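Local coordinates for elastinolytic metalloprotease (Pseudoalteromonas sp. CF6-2, PDB 6IK4), which probably cleaves peptide bonds as a zinc-dependent M23-family endopeptidase, named for elastin degradation and represented here by its C-terminal, zinc-binding piece, at residues L7-H21 with P29-G41. Sequence-based numbering, arbitrary orientation.
Sequences LPWSQGYYWYSGGAH and PYSSLDFNNGSGG. With ZN (zinc ion), chain B.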
loop_
_atom_site.group_PDB
_atom_site.type_symbol
_atom_site.label_atom_id
_atom_site.label_comp_id
_atom_site.label_asym_id
_atom_site.label_seq_id
_atom_site.Cartn_x
_atom_site.Cartn_y
_atom_site.Cartn_z
ATOM N N LEU A 7 0.063 -5.320 7.094
ATOM C CA LEU A 7 -0.708 -4.145 6.709
ATOM C C LEU A 7 -0.084 -2.905 7.339
ATOM O O LEU A 7 0.357 -2.954 8.494
ATOM C CB LEU A 7 -2.166 -4.282 7.151
ATOM C CG LEU A 7 -2.905 -5.427 6.460
ATOM C CD1 LEU A 7 -4.185 -5.770 7.241
ATOM C CD2 LEU A 7 -3.238 -5.059 5.018
ATOM N N PRO A 8 -0.038 -1.773 6.615
ATOM C CA PRO A 8 0.732 -0.614 7.095
ATOM C C PRO A 8 0.031 0.226 8.157
ATOM O O PRO A 8 0.087 1.462 8.124
ATOM C CB PRO A 8 0.972 0.183 5.807
ATOM C CG PRO A 8 -0.234 -0.134 4.951
ATOM C CD PRO A 8 -0.520 -1.593 5.234
ATOM N N TRP A 9 -0.606 -0.438 9.121
ATOM C CA TRP A 9 -1.191 0.223 10.279
ATOM C C TRP A 9 -1.098 -0.726 11.467
ATOM O O TRP A 9 -0.630 -1.865 11.348
ATOM C CB TRP A 9 -2.626 0.680 9.999
ATOM C CG TRP A 9 -3.575 -0.376 9.485
ATOM C CD1 TRP A 9 -4.356 -1.216 10.229
ATOM C CD2 TRP A 9 -3.884 -0.653 8.112
ATOM N NE1 TRP A 9 -5.112 -2.023 9.401
ATOM C CE2 TRP A 9 -4.838 -1.693 8.097
ATOM C CE3 TRP A 9 -3.423 -0.141 6.891
ATOM C CZ2 TRP A 9 -5.349 -2.223 6.904
ATOM C CZ3 TRP A 9 -3.947 -0.660 5.703
ATOM C CH2 TRP A 9 -4.885 -1.692 5.721
ATOM N N SER A 10 -1.519 -0.243 12.630
ATOM C CA SER A 10 -1.229 -0.936 13.875
ATOM C C SER A 10 -2.139 -2.137 14.088
ATOM O O SER A 10 -3.282 -2.179 13.622
ATOM C CB SER A 10 -1.349 0.026 15.059
ATOM O OG SER A 10 -0.319 0.995 14.986
ATOM N N GLN A 11 -1.612 -3.115 14.813
ATOM C CA GLN A 11 -2.371 -4.308 15.156
ATOM C C GLN A 11 -3.669 -3.940 15.873
ATOM O O GLN A 11 -3.689 -3.069 16.751
ATOM C CB GLN A 11 -1.503 -5.219 16.031
ATOM C CG GLN A 11 -2.278 -6.227 16.849
ATOM C CD GLN A 11 -2.646 -7.448 16.046
ATOM O OE1 GLN A 11 -1.977 -7.778 15.063
ATOM N NE2 GLN A 11 -3.719 -8.126 16.450
ATOM N N GLY A 12 -4.765 -4.585 15.471
ATOM C CA GLY A 12 -6.063 -4.335 16.062
ATOM C C GLY A 12 -6.818 -3.142 15.511
ATOM O O GLY A 12 -7.983 -2.947 15.879
ATOM N N TYR A 13 -6.202 -2.335 14.655
ATOM C CA TYR A 13 -6.879 -1.239 13.978
ATOM C C TYR A 13 -7.306 -1.672 12.578
ATOM O O TYR A 13 -6.800 -2.652 12.036
ATOM C CB TYR A 13 -5.975 -0.006 13.901
ATOM C CG TYR A 13 -5.745 0.630 15.251
ATOM C CD1 TYR A 13 -4.950 0.012 16.213
ATOM C CD2 TYR A 13 -6.340 1.844 15.570
ATOM C CE1 TYR A 13 -4.753 0.589 17.449
ATOM C CE2 TYR A 13 -6.152 2.430 16.801
ATOM C CZ TYR A 13 -5.357 1.799 17.737
ATOM O OH TYR A 13 -5.168 2.385 18.972
ATOM N N TYR A 14 -8.264 -0.939 11.996
ATOM C CA TYR A 14 -8.675 -1.217 10.621
ATOM C C TYR A 14 -8.552 0.034 9.763
ATOM O O TYR A 14 -8.796 1.150 10.235
ATOM C CB TYR A 14 -10.106 -1.745 10.547
ATOM C CG TYR A 14 -11.160 -0.707 10.886
ATOM C CD1 TYR A 14 -11.674 0.148 9.907
ATOM C CD2 TYR A 14 -11.642 -0.577 12.186
ATOM C CE1 TYR A 14 -12.639 1.106 10.217
ATOM C CE2 TYR A 14 -12.606 0.375 12.502
ATOM C CZ TYR A 14 -13.101 1.205 11.511
ATOM O OH TYR A 14 -14.049 2.151 11.816
ATOM N N TRP A 15 -8.116 -0.161 8.520
ATOM C CA TRP A 15 -8.272 0.790 7.433
ATOM C C TRP A 15 -9.150 0.125 6.375
ATOM O O TRP A 15 -9.711 -0.957 6.603
ATOM C CB TRP A 15 -6.924 1.200 6.837
ATOM C CG TRP A 15 -6.024 2.066 7.683
ATOM C CD1 TRP A 15 -6.088 2.279 9.032
ATOM C CD2 TRP A 15 -4.904 2.822 7.207
ATOM N NE1 TRP A 15 -5.061 3.125 9.427
ATOM C CE2 TRP A 15 -4.327 3.473 8.321
ATOM C CE3 TRP A 15 -4.333 3.008 5.943
ATOM C CZ2 TRP A 15 -3.211 4.297 8.206
ATOM C CZ3 TRP A 15 -3.221 3.822 5.827
ATOM C CH2 TRP A 15 -2.673 4.464 6.956
ATOM N N TYR A 16 -9.256 0.773 5.213
ATOM C CA TYR A 16 -10.022 0.267 4.080
ATOM C C TYR A 16 -9.110 0.089 2.878
ATOM O O TYR A 16 -8.186 0.875 2.667
ATOM C CB TYR A 16 -11.146 1.217 3.673
ATOM C CG TYR A 16 -12.100 1.559 4.784
ATOM C CD1 TYR A 16 -13.199 0.746 5.055
ATOM C CD2 TYR A 16 -11.928 2.709 5.539
ATOM C CE1 TYR A 16 -14.093 1.069 6.075
ATOM C CE2 TYR A 16 -12.822 3.043 6.553
ATOM C CZ TYR A 16 -13.892 2.221 6.815
ATOM O OH TYR A 16 -14.775 2.555 7.819
ATOM N N SER A 17 -9.406 -0.926 2.067
ATOM C CA SER A 17 -8.689 -1.158 0.826
ATOM C C SER A 17 -9.660 -1.193 -0.341
ATOM O O SER A 17 -10.781 -1.698 -0.216
ATOM C CB SER A 17 -7.903 -2.481 0.858
ATOM O OG SER A 17 -7.202 -2.677 -0.373
ATOM N N GLY A 18 -9.207 -0.679 -1.485
ATOM C CA GLY A 18 -9.865 -0.920 -2.751
ATOM C C GLY A 18 -9.360 -2.197 -3.389
ATOM O O GLY A 18 -8.604 -2.968 -2.795
ATOM N N GLY A 19 -9.806 -2.425 -4.632
ATOM C CA GLY A 19 -9.388 -3.607 -5.355
ATOM C C GLY A 19 -7.970 -3.508 -5.890
ATOM O O GLY A 19 -7.400 -2.425 -6.057
ATOM N N ALA A 20 -7.408 -4.677 -6.202
ATOM C CA ALA A 20 -6.053 -4.732 -6.736
ATOM C C ALA A 20 -6.000 -4.135 -8.136
ATOM O O ALA A 20 -6.929 -4.291 -8.936
ATOM C CB ALA A 20 -5.548 -6.179 -6.750
ATOM N N HIS A 21 -4.907 -3.424 -8.420
ATOM C CA HIS A 21 -4.710 -2.793 -9.716
ATOM C C HIS A 21 -3.222 -2.719 -10.008
ATOM O O HIS A 21 -2.382 -2.891 -9.122
ATOM C CB HIS A 21 -5.349 -1.389 -9.778
ATOM C CG HIS A 21 -4.973 -0.490 -8.633
ATOM N ND1 HIS A 21 -5.479 -0.659 -7.360
ATOM C CD2 HIS A 21 -4.156 0.590 -8.572
ATOM C CE1 HIS A 21 -4.990 0.278 -6.565
ATOM N NE2 HIS A 21 -4.183 1.048 -7.276
ATOM N N PRO A 29 0.745 -6.441 -14.101
ATOM C CA PRO A 29 -0.017 -7.294 -13.174
ATOM C C PRO A 29 -0.771 -6.454 -12.145
ATOM O O PRO A 29 -0.531 -5.251 -12.104
ATOM C CB PRO A 29 1.071 -8.130 -12.506
ATOM C CG PRO A 29 2.256 -7.223 -12.475
ATOM C CD PRO A 29 2.136 -6.259 -13.650
ATOM N N TYR A 30 -1.654 -7.054 -11.337
ATOM C CA TYR A 30 -2.367 -6.295 -10.301
ATOM C C TYR A 30 -1.495 -6.304 -9.054
ATOM O O TYR A 30 -1.614 -7.170 -8.184
ATOM C CB TYR A 30 -3.747 -6.873 -10.032
ATOM C CG TYR A 30 -4.595 -6.931 -11.283
ATOM C CD1 TYR A 30 -4.373 -6.049 -12.340
ATOM C CD2 TYR A 30 -5.598 -7.885 -11.417
ATOM C CE1 TYR A 30 -5.146 -6.117 -13.504
ATOM C CE2 TYR A 30 -6.370 -7.958 -12.563
ATOM C CZ TYR A 30 -6.137 -7.076 -13.603
ATOM O OH TYR A 30 -6.910 -7.177 -14.738
ATOM N N SER A 31 -0.628 -5.304 -8.974
ATOM C CA SER A 31 0.445 -5.212 -7.992
ATOM C C SER A 31 0.138 -4.286 -6.825
ATOM O O SER A 31 0.929 -4.230 -5.877
ATOM C CB SER A 31 1.696 -4.682 -8.674
ATOM O OG SER A 31 1.454 -3.356 -9.104
ATOM N N SER A 32 -0.950 -3.524 -6.890
ATOM C CA SER A 32 -1.125 -2.371 -6.024
ATOM C C SER A 32 -2.499 -2.375 -5.360
ATOM O O SER A 32 -3.466 -2.927 -5.890
ATOM C CB SER A 32 -0.949 -1.066 -6.820
ATOM O OG SER A 32 0.312 -1.024 -7.477
ATOM N N LEU A 33 -2.566 -1.723 -4.198
ATOM C CA LEU A 33 -3.796 -1.501 -3.447
ATOM C C LEU A 33 -3.812 -0.061 -2.974
ATOM O O LEU A 33 -2.762 0.496 -2.644
ATOM C CB LEU A 33 -3.890 -2.441 -2.227
ATOM C CG LEU A 33 -3.986 -3.934 -2.537
ATOM C CD1 LEU A 33 -3.566 -4.753 -1.317
ATOM C CD2 LEU A 33 -5.413 -4.302 -2.968
ATOM N N ASP A 34 -4.998 0.550 -2.945
ATOM C CA ASP A 34 -5.168 1.879 -2.367
ATOM C C ASP A 34 -5.768 1.732 -0.969
ATOM O O ASP A 34 -6.859 1.175 -0.819
ATOM C CB ASP A 34 -6.057 2.751 -3.258
ATOM C CG ASP A 34 -5.432 3.008 -4.614
ATOM O OD1 ASP A 34 -4.198 2.919 -4.713
ATOM O OD2 ASP A 34 -6.164 3.307 -5.578
ATOM N N PHE A 35 -5.039 2.200 0.050
ATOM C CA PHE A 35 -5.459 2.121 1.448
ATOM C C PHE A 35 -5.821 3.504 1.978
ATOM O O PHE A 35 -5.115 4.478 1.702
ATOM C CB PHE A 35 -4.346 1.583 2.355
ATOM C CG PHE A 35 -3.938 0.164 2.089
ATOM C CD1 PHE A 35 -4.881 -0.836 1.917
ATOM C CD2 PHE A 35 -2.598 -0.166 2.036
ATOM C CE1 PHE A 35 -4.496 -2.141 1.707
ATOM C CE2 PHE A 35 -2.195 -1.467 1.810
ATOM C CZ PHE A 35 -3.139 -2.462 1.649
ATOM N N ASN A 36 -6.879 3.584 2.791
ATOM C CA ASN A 36 -7.147 4.826 3.515
ATOM C C ASN A 36 -7.888 4.500 4.805
ATOM O O ASN A 36 -8.565 3.474 4.899
ATOM C CB ASN A 36 -7.934 5.822 2.652
ATOM C CG ASN A 36 -9.440 5.545 2.643
ATOM O OD1 ASN A 36 -10.186 6.091 3.456
ATOM N ND2 ASN A 36 -9.892 4.706 1.712
ATOM N N ASN A 37 -7.751 5.367 5.811
ATOM C CA ASN A 37 -8.374 5.084 7.100
ATOM C C ASN A 37 -9.701 5.806 7.290
ATOM O O ASN A 37 -10.212 5.842 8.411
ATOM C CB ASN A 37 -7.422 5.431 8.254
ATOM C CG ASN A 37 -7.344 6.923 8.536
ATOM O OD1 ASN A 37 -7.656 7.761 7.684
ATOM N ND2 ASN A 37 -6.897 7.266 9.751
ATOM N N GLY A 38 -10.258 6.396 6.235
ATOM C CA GLY A 38 -11.544 7.057 6.372
ATOM C C GLY A 38 -11.505 8.414 7.040
ATOM O O GLY A 38 -12.527 8.861 7.576
ATOM N N SER A 39 -10.361 9.103 7.009
ATOM C CA SER A 39 -10.246 10.380 7.705
ATOM C C SER A 39 -11.000 11.505 7.006
ATOM O O SER A 39 -11.227 12.549 7.625
ATOM C CB SER A 39 -8.774 10.776 7.855
ATOM O OG SER A 39 -8.261 11.288 6.633
ATOM N N GLY A 40 -11.370 11.339 5.735
ATOM C CA GLY A 40 -12.116 12.359 5.025
ATOM C C GLY A 40 -11.445 12.724 3.714
ATOM O O GLY A 40 -10.617 11.974 3.186
ATOM N N GLY A 41 -11.809 13.891 3.183
ATOM C CA GLY A 41 -11.312 14.358 1.903
ATOM C C GLY A 41 -10.039 15.171 2.039
ATOM O O GLY A 41 -9.369 15.159 3.076
HETATM ZN ZN ZN B . -3.541 2.940 -6.630
HETATM O O HOH W 1 -9.904 3.799 10.521
HETATM O O HOH W 2 -7.324 -0.102 -4.528
#
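H21 and D34 share the zinc ion: H21 NE2 binds it at 2.1 Å and D34 OD1 at 2.0 Å, with imidazole and carboxylate planes turned 63° apart. With CG lying between its backbone N and carbonyl carbon (chi1 51°), the H21 ring turns back to strand 32-36 although CB points away, and S32 CB lies over one of its faces. The zinc bond at NE2 and an in-plane hydrogen bond from ND1 to G19 O (2.9 Å) hold the ring's rotation; G19 O also accepts from a water, which accepts from D34 N. The backbone of H21 pairs with S32 through two hydrogen bonds, and S31 and S32 opposite it form a classic bulge. Further along, Y16 and N36 make a hydrogen-bonded antiparallel pair. F35, on the other face, is boxed in: the edge of W9 meets its ring face (planes at 84°), P8 CG lies 3.8 Å from F35 CD2, and S17 CB and OG both lie 3.5 Å from F35 CE1. W15 packs its ring edge on F35 CB and takes N37 CB over a face. H120 is the third protein ligand, giving the His-Asp-His zinc site characteristic of M23 metallopeptidases.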